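Local coordinates for protein esterase (PDB 3H2G) that degrades rice cell walls as an esterase of the pathogen Xanthomonas oryzae, hydrolysing ester bonds, probably with an alpha/beta-hydrolase fold, at residues S173-G178 with A203-P208; G178-M183 with Y209-T214. All coordinates share one frame; numbering follows the deposited sequence.

Contact 1: S173-G178 with A203-P208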
ATOM      1  N   SER A 173      -1.954  -1.124   8.689  1.00  4.03           N
ATOM      2  CA  SER A 173      -2.025   0.211   8.114  1.00  3.86           C
ATOM      3  C   SER A 173      -1.275   0.171   6.787  1.00  4.96           C
ATOM      4  O   SER A 173      -0.615  -0.819   6.470  1.00  3.84           O
ATOM      5  CB  SER A 173      -1.409   1.256   9.048  1.00  4.04           C
ATOM      6  OG  SER A 173      -1.708   2.565   8.585  1.00  1.94           O
ATOM      7  N   GLY A 174      -1.393   1.240   6.013  1.00  5.01           N
ATOM      8  CA  GLY A 174      -0.731   1.308   4.724  1.00  3.78           C
ATOM      9  C   GLY A 174      -1.165   2.585   4.036  1.00  3.52           C
ATOM     10  O   GLY A 174      -2.227   3.129   4.344  1.00  3.99           O
ATOM     11  N   TYR A 175      -0.350   3.056   3.098  1.00  5.07           N
ATOM     12  CA  TYR A 175      -0.623   4.294   2.380  1.00  5.35           C
ATOM     13  C   TYR A 175      -0.731   4.098   0.869  1.00  4.52           C
ATOM     14  O   TYR A 175       0.092   3.404   0.269  1.00  4.02           O
ATOM     15  CB  TYR A 175       0.484   5.309   2.709  1.00  4.70           C
ATOM     16  CG  TYR A 175       0.713   6.372   1.654  1.00  6.18           C
ATOM     17  CD1 TYR A 175      -0.237   7.365   1.413  1.00  8.44           C
ATOM     18  CD2 TYR A 175       1.870   6.364   0.876  1.00  6.39           C
ATOM     19  CE1 TYR A 175      -0.041   8.323   0.418  1.00  7.98           C
ATOM     20  CE2 TYR A 175       2.074   7.315  -0.121  1.00  7.63           C
ATOM     21  CZ  TYR A 175       1.113   8.290  -0.345  1.00  8.36           C
ATOM     22  OH  TYR A 175       1.303   9.219  -1.341  1.00 10.47           O
ATOM     23  N   SER A 176      -1.758   4.712   0.276  1.00  6.20           N
ATOM     24  CA  SER A 176      -2.016   4.663  -1.167  1.00  5.39           C
ATOM     25  C   SER A 176      -2.352   3.239  -1.619  1.00  5.74           C
ATOM     26  O   SER A 176      -3.357   2.675  -1.183  1.00  3.74           O
ATOM     27  CB  SER A 176      -0.797   5.200  -1.929  1.00  6.62           C
ATOM     28  OG  SER A 176      -1.151   5.582  -3.251  1.00  6.88           O
ATOM     29  N   GLN A 177      -1.546   2.655  -2.504  1.00  5.68           N
ATOM     30  CA  GLN A 177      -1.821   1.276  -2.903  1.00  5.04           C
ATOM     31  C   GLN A 177      -1.795   0.483  -1.603  1.00  4.92           C
ATOM     32  O   GLN A 177      -2.528  -0.493  -1.439  1.00  6.35           O
ATOM     33  CB  GLN A 177      -0.737   0.708  -3.828  1.00  4.92           C
ATOM     34  CG  GLN A 177      -0.946  -0.792  -4.091  1.00  5.19           C
ATOM     35  CD  GLN A 177       0.249  -1.499  -4.714  1.00  4.61           C
ATOM     36  OE1 GLN A 177       0.228  -2.720  -4.905  1.00  8.49           O
ATOM     37  NE2 GLN A 177       1.291  -0.747  -5.029  1.00  1.07           N
ATOM     38  N   GLY A 178      -0.938   0.926  -0.683  1.00  4.81           N
ATOM     39  CA  GLY A 178      -0.800   0.270   0.607  1.00  3.46           C
ATOM     40  C   GLY A 178      -2.062   0.315   1.443  1.00  4.35           C
ATOM     41  O   GLY A 178      -2.250  -0.518   2.331  1.00  4.16           O
ATOM     42  N   ALA A 203      -5.907   0.794  10.038  1.00  4.13           N
ATOM     43  CA  ALA A 203      -5.971   2.192   9.619  1.00  5.21           C
ATOM     44  C   ALA A 203      -5.466   2.411   8.195  1.00  5.40           C
ATOM     45  O   ALA A 203      -4.360   2.923   7.989  1.00  4.60           O
ATOM     46  CB  ALA A 203      -5.177   3.073  10.600  1.00  4.57           C
ATOM     47  N   PRO A 204      -6.266   2.017   7.190  1.00  5.63           N
ATOM     48  CA  PRO A 204      -5.868   2.195   5.786  1.00  5.24           C
ATOM     49  C   PRO A 204      -5.776   3.691   5.493  1.00  6.62           C
ATOM     50  O   PRO A 204      -6.626   4.466   5.940  1.00  6.66           O
ATOM     51  CB  PRO A 204      -7.012   1.540   5.010  1.00  6.36           C
ATOM     52  CG  PRO A 204      -7.557   0.527   5.977  1.00  6.48           C
ATOM     53  CD  PRO A 204      -7.534   1.273   7.286  1.00  6.02           C
ATOM     54  N   ILE A 205      -4.760   4.092   4.736  1.00  4.44           N
ATOM     55  CA  ILE A 205      -4.562   5.498   4.407  1.00  5.67           C
ATOM     56  C   ILE A 205      -4.632   5.794   2.906  1.00  4.92           C
ATOM     57  O   ILE A 205      -3.902   5.209   2.113  1.00  4.43           O
ATOM     58  CB  ILE A 205      -3.190   5.988   4.931  1.00  5.70           C
ATOM     59  CG1 ILE A 205      -3.109   5.784   6.446  1.00  4.91           C
ATOM     60  CG2 ILE A 205      -2.978   7.457   4.570  1.00  5.52           C
ATOM     61  CD1 ILE A 205      -1.702   5.970   7.010  1.00  5.15           C
ATOM     62  N   SER A 206      -5.522   6.705   2.531  1.00  6.15           N
ATOM     63  CA  SER A 206      -5.679   7.125   1.139  1.00  6.58           C
ATOM     64  C   SER A 206      -5.696   5.987   0.118  1.00  6.55           C
ATOM     65  O   SER A 206      -5.075   6.084  -0.945  1.00  6.07           O
ATOM     66  CB  SER A 206      -4.567   8.114   0.785  1.00  7.93           C
ATOM     67  OG  SER A 206      -4.531   9.178   1.726  1.00  6.84           O
ATOM     68  N   GLY A 207      -6.422   4.918   0.434  1.00  4.87           N
ATOM     69  CA  GLY A 207      -6.500   3.787  -0.474  1.00  4.89           C
ATOM     70  C   GLY A 207      -7.718   3.810  -1.386  1.00  4.74           C
ATOM     71  O   GLY A 207      -8.769   4.332  -1.011  1.00  6.28           O
ATOM     72  N   PRO A 208      -7.606   3.252  -2.601  1.00  4.47           N
ATOM     73  CA  PRO A 208      -8.717   3.217  -3.557  1.00  3.74           C
ATOM     74  C   PRO A 208      -9.615   2.000  -3.317  1.00  4.46           C
ATOM     75  O   PRO A 208      -9.668   1.095  -4.143  1.00  4.86           O
ATOM     76  CB  PRO A 208      -7.996   3.153  -4.898  1.00  4.58           C
ATOM     77  CG  PRO A 208      -6.821   2.286  -4.576  1.00  4.34           C
ATOM     78  CD  PRO A 208      -6.346   2.835  -3.246  1.00  4.29           C
TER

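Contact 2: G178-M183 with Y209-T214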
ATOM      1  N   GLY A 178      -0.938   0.926  -0.683  1.00  4.81           N
ATOM      2  CA  GLY A 178      -0.800   0.270   0.607  1.00  3.46           C
ATOM      3  C   GLY A 178      -2.062   0.315   1.443  1.00  4.35           C
ATOM      4  O   GLY A 178      -2.250  -0.518   2.331  1.00  4.16           O
ATOM      5  N   GLY A 179      -2.920   1.297   1.175  1.00  4.58           N
ATOM      6  CA  GLY A 179      -4.171   1.401   1.911  1.00  5.62           C
ATOM      7  C   GLY A 179      -5.087   0.299   1.414  1.00  5.41           C
ATOM      8  O   GLY A 179      -5.875  -0.274   2.169  1.00  5.69           O
ATOM      9  N   HIS A 180      -4.979   0.014   0.120  1.00  5.04           N
ATOM     10  CA  HIS A 180      -5.754  -1.043  -0.518  1.00  4.11           C
ATOM     11  C   HIS A 180      -5.219  -2.354   0.073  1.00  4.91           C
ATOM     12  O   HIS A 180      -5.984  -3.245   0.439  1.00  4.23           O
ATOM     13  CB  HIS A 180      -5.527  -0.988  -2.037  1.00  5.61           C
ATOM     14  CG  HIS A 180      -6.253  -2.047  -2.811  1.00  6.31           C
ATOM     15  ND1 HIS A 180      -7.541  -1.885  -3.277  1.00  7.73           N
ATOM     16  CD2 HIS A 180      -5.861  -3.279  -3.213  1.00  2.83           C
ATOM     17  CE1 HIS A 180      -7.910  -2.973  -3.932  1.00  4.37           C
ATOM     18  NE2 HIS A 180      -6.909  -3.834  -3.907  1.00  6.43           N
ATOM     19  N   THR A 181      -3.897  -2.452   0.182  1.00  4.64           N
ATOM     20  CA  THR A 181      -3.246  -3.631   0.748  1.00  4.23           C
ATOM     21  C   THR A 181      -3.680  -3.868   2.195  1.00  4.41           C
ATOM     22  O   THR A 181      -4.035  -4.988   2.579  1.00  2.84           O
ATOM     23  CB  THR A 181      -1.710  -3.475   0.733  1.00  4.46           C
ATOM     24  OG1 THR A 181      -1.247  -3.436  -0.622  1.00  5.06           O
ATOM     25  CG2 THR A 181      -1.039  -4.632   1.468  1.00  3.91           C
ATOM     26  N   ALA A 182      -3.639  -2.809   2.998  1.00  1.28           N
ATOM     27  CA  ALA A 182      -4.016  -2.911   4.403  1.00  4.05           C
ATOM     28  C   ALA A 182      -5.439  -3.431   4.562  1.00  3.10           C
ATOM     29  O   ALA A 182      -5.691  -4.351   5.345  1.00  3.26           O
ATOM     30  CB  ALA A 182      -3.878  -1.548   5.084  1.00  4.24           C
ATOM     31  N   MET A 183      -6.369  -2.849   3.813  1.00  3.78           N
ATOM     32  CA  MET A 183      -7.766  -3.263   3.897  1.00  3.98           C
ATOM     33  C   MET A 183      -7.981  -4.682   3.376  1.00  4.07           C
ATOM     34  O   MET A 183      -8.763  -5.448   3.949  1.00  3.97           O
ATOM     35  CB  MET A 183      -8.666  -2.289   3.128  1.00  4.05           C
ATOM     36  CG  MET A 183     -10.155  -2.602   3.290  1.00  2.91           C
ATOM     37  SD  MET A 183     -11.257  -1.390   2.529  1.00  4.66           S
ATOM     38  CE  MET A 183     -11.206  -0.075   3.749  1.00  5.51           C
ATOM     39  N   TYR A 209     -10.315   1.990  -2.181  1.00  3.97           N
ATOM     40  CA  TYR A 209     -11.193   0.877  -1.812  1.00  4.55           C
ATOM     41  C   TYR A 209     -12.275   0.630  -2.861  1.00  5.14           C
ATOM     42  O   TYR A 209     -12.634  -0.519  -3.138  1.00  5.47           O
ATOM     43  CB  TYR A 209     -11.828   1.150  -0.443  1.00  4.87           C
ATOM     44  CG  TYR A 209     -10.864   1.812   0.520  1.00  4.62           C
ATOM     45  CD1 TYR A 209      -9.642   1.218   0.833  1.00  5.06           C
ATOM     46  CD2 TYR A 209     -11.137   3.073   1.048  1.00  5.20           C
ATOM     47  CE1 TYR A 209      -8.709   1.867   1.637  1.00  5.71           C
ATOM     48  CE2 TYR A 209     -10.211   3.735   1.853  1.00  6.14           C
ATOM     49  CZ  TYR A 209      -8.998   3.129   2.138  1.00  7.89           C
ATOM     50  OH  TYR A 209      -8.055   3.804   2.877  1.00  5.96           O
ATOM     51  N   ALA A 210     -12.808   1.709  -3.424  1.00  4.66           N
ATOM     52  CA  ALA A 210     -13.808   1.604  -4.483  1.00  5.43           C
ATOM     53  C   ALA A 210     -12.947   1.737  -5.736  1.00  5.62           C
ATOM     54  O   ALA A 210     -12.998   2.741  -6.451  1.00  5.28           O
ATOM     55  CB  ALA A 210     -14.814   2.748  -4.384  1.00  5.09           C
ATOM     56  N   LEU A 211     -12.138   0.707  -5.968  1.00  6.19           N
ATOM     57  CA  LEU A 211     -11.188   0.666  -7.073  1.00  5.56           C
ATOM     58  C   LEU A 211     -11.760   0.952  -8.450  1.00  4.86           C
ATOM     59  O   LEU A 211     -11.301   1.864  -9.138  1.00  5.07           O
ATOM     60  CB  LEU A 211     -10.461  -0.684  -7.080  1.00  6.47           C
ATOM     61  CG  LEU A 211      -9.289  -0.809  -8.058  1.00  4.76           C
ATOM     62  CD1 LEU A 211      -8.262   0.276  -7.762  1.00  5.48           C
ATOM     63  CD2 LEU A 211      -8.654  -2.185  -7.939  1.00  6.27           C
ATOM     64  N   GLU A 212     -12.755   0.173  -8.861  1.00  4.80           N
ATOM     65  CA  GLU A 212     -13.365   0.370 -10.173  1.00  4.62           C
ATOM     66  C   GLU A 212     -13.943   1.777 -10.338  1.00  5.99           C
ATOM     67  O   GLU A 212     -13.687   2.447 -11.342  1.00  4.90           O
ATOM     68  CB  GLU A 212     -14.467  -0.670 -10.405  1.00  4.52           C
ATOM     69  CG  GLU A 212     -15.293  -0.416 -11.660  1.00  7.37           C
ATOM     70  CD  GLU A 212     -16.514  -1.312 -11.744  1.00  9.00           C
ATOM     71  OE1 GLU A 212     -16.986  -1.772 -10.684  1.00 10.48           O
ATOM     72  OE2 GLU A 212     -17.011  -1.544 -12.866  1.00  8.77           O
ATOM     73  N   GLN A 213     -14.713   2.232  -9.353  1.00  6.83           N
ATOM     74  CA  GLN A 213     -15.326   3.557  -9.438  1.00  6.59           C
ATOM     75  C   GLN A 213     -14.284   4.675  -9.429  1.00  6.57           C
ATOM     76  O   GLN A 213     -14.485   5.723 -10.043  1.00  7.12           O
ATOM     77  CB  GLN A 213     -16.323   3.764  -8.295  1.00  5.69           C
ATOM     78  CG  GLN A 213     -17.232   4.975  -8.494  1.00  6.07           C
ATOM     79  CD  GLN A 213     -18.075   4.863  -9.757  1.00  7.12           C
ATOM     80  OE1 GLN A 213     -18.790   3.881  -9.954  1.00  6.21           O
ATOM     81  NE2 GLN A 213     -17.994   5.872 -10.616  1.00  5.94           N
ATOM     82  N   THR A 214     -13.172   4.451  -8.735  1.00  7.10           N
ATOM     83  CA  THR A 214     -12.103   5.443  -8.672  1.00  7.75           C
ATOM     84  C   THR A 214     -11.536   5.695 -10.069  1.00  6.50           C
ATOM     85  O   THR A 214     -11.286   6.843 -10.447  1.00  5.68           O
ATOM     86  CB  THR A 214     -10.964   4.980  -7.728  1.00  8.92           C
ATOM     87  OG1 THR A 214     -11.413   5.049  -6.371  1.00 12.75           O
ATOM     88  CG2 THR A 214      -9.736   5.859  -7.885  1.00 13.81           C
TER

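Contact 1: S173-G178 with A203-P208
The strand-to-helix turn at S176, which fits the GxSxG nucleophile elbow of alpha/beta hydrolases (G174, S176, G178), packs in parallel against the end of the next strand, S173-G178 beside A203-P208. Two backbone bonds join them. I205 N donates to G174 O (2.7 Å); the nitrogen lies near the C=O axis, at a C=O...N angle of 171°, but its N-H is bent away from the oxygen (138° at the hydrogen). S176 N reaches I205 O at 2.9 Å. The hydroxyl S173 OG donates to A203 O at 2.7 Å, coming in 32° out of the carbonyl plane. I205 CD1 lies alongside the same hydroxyl, while I205 CG2, the branch anti to the backbone N, meets the Y175 ring at its edge, 4.2 Å from Y175 CD1. Beyond the strand ends, G207 CA makes a C-H...O contact to S176 O (3.4 Å), and P208 CD packs on the same oxygen (3.6 Å). S176 takes the strained, positive-phi backbone usual for an elbow serine, and its OG bonds to H377. With S176 N engaged by I205 O, the neighbouring strand pins the backbone behind what is probably the catalytic serine, while the hydroxyl is left to the histidine.

Contact 2: G178-M183 with Y209-T214
G179 O has several neighbours: within the helix it accepts M183 N at 3.1 Å, and across the contact the Y209 ring brings its edge to it, with the oxygen in the ring plane and 3.6 Å from Y209 CE1. P204 packs on this carbonyl as well. The CE1-H bond of Y209 aims at the oxygen, a weakly polar C-H contact that probably favours this placing of the ring. One helical turn on, M183 covers a face of the same ring. Its chain runs extended to SD and then bends (chi3 -78°), which swings CE over the ring 3.7 Å from the centroid and 18° off the normal, a CH-pi contact displaced toward the rim. M183 SD stands obliquely beside the ring, 3.5 Å from Y209 CD1, so sulfur and methyl together make a Met-aromatic contact. Y209 OH bonds to G207 N, fixing the far end of the ring.

Further along, L211 CD2 reaches H180 CE1 at 4.2 Å, the two side chains crossing at about a right angle. A tight inverse gamma turn centred on A210 separates Y209 from L211, and A210 O then accepts T214 N (2.9 Å) as helix 211-218 begins. The tyrosine is therefore held through its edge, one face and its hydroxyl; between the two segments the attraction is CH-pi, Met-aromatic, C-H to carbonyl and apolar touch.

Along the chain, strand 169-175 runs through the turn at S176 into helix 177-192, and the chain returns by strand 198-205 before turning into helix 211-218. Contact 1 closes the beta-alpha-beta unit, pairing its two strands across the 24 intervening residues. Contact 2 closes a loop of 25 residues between M183 and Y209; G178 belongs to both contacts. Their segments alternate, so the two closures cross rather than nest. The centres lie about 7 Å apart, and S173 packs on A182 between them. Together they tie the central sheet, helix 177-192 and the segment leading into helix 211-218 together in the chain's interior, where the residues that touch are buried.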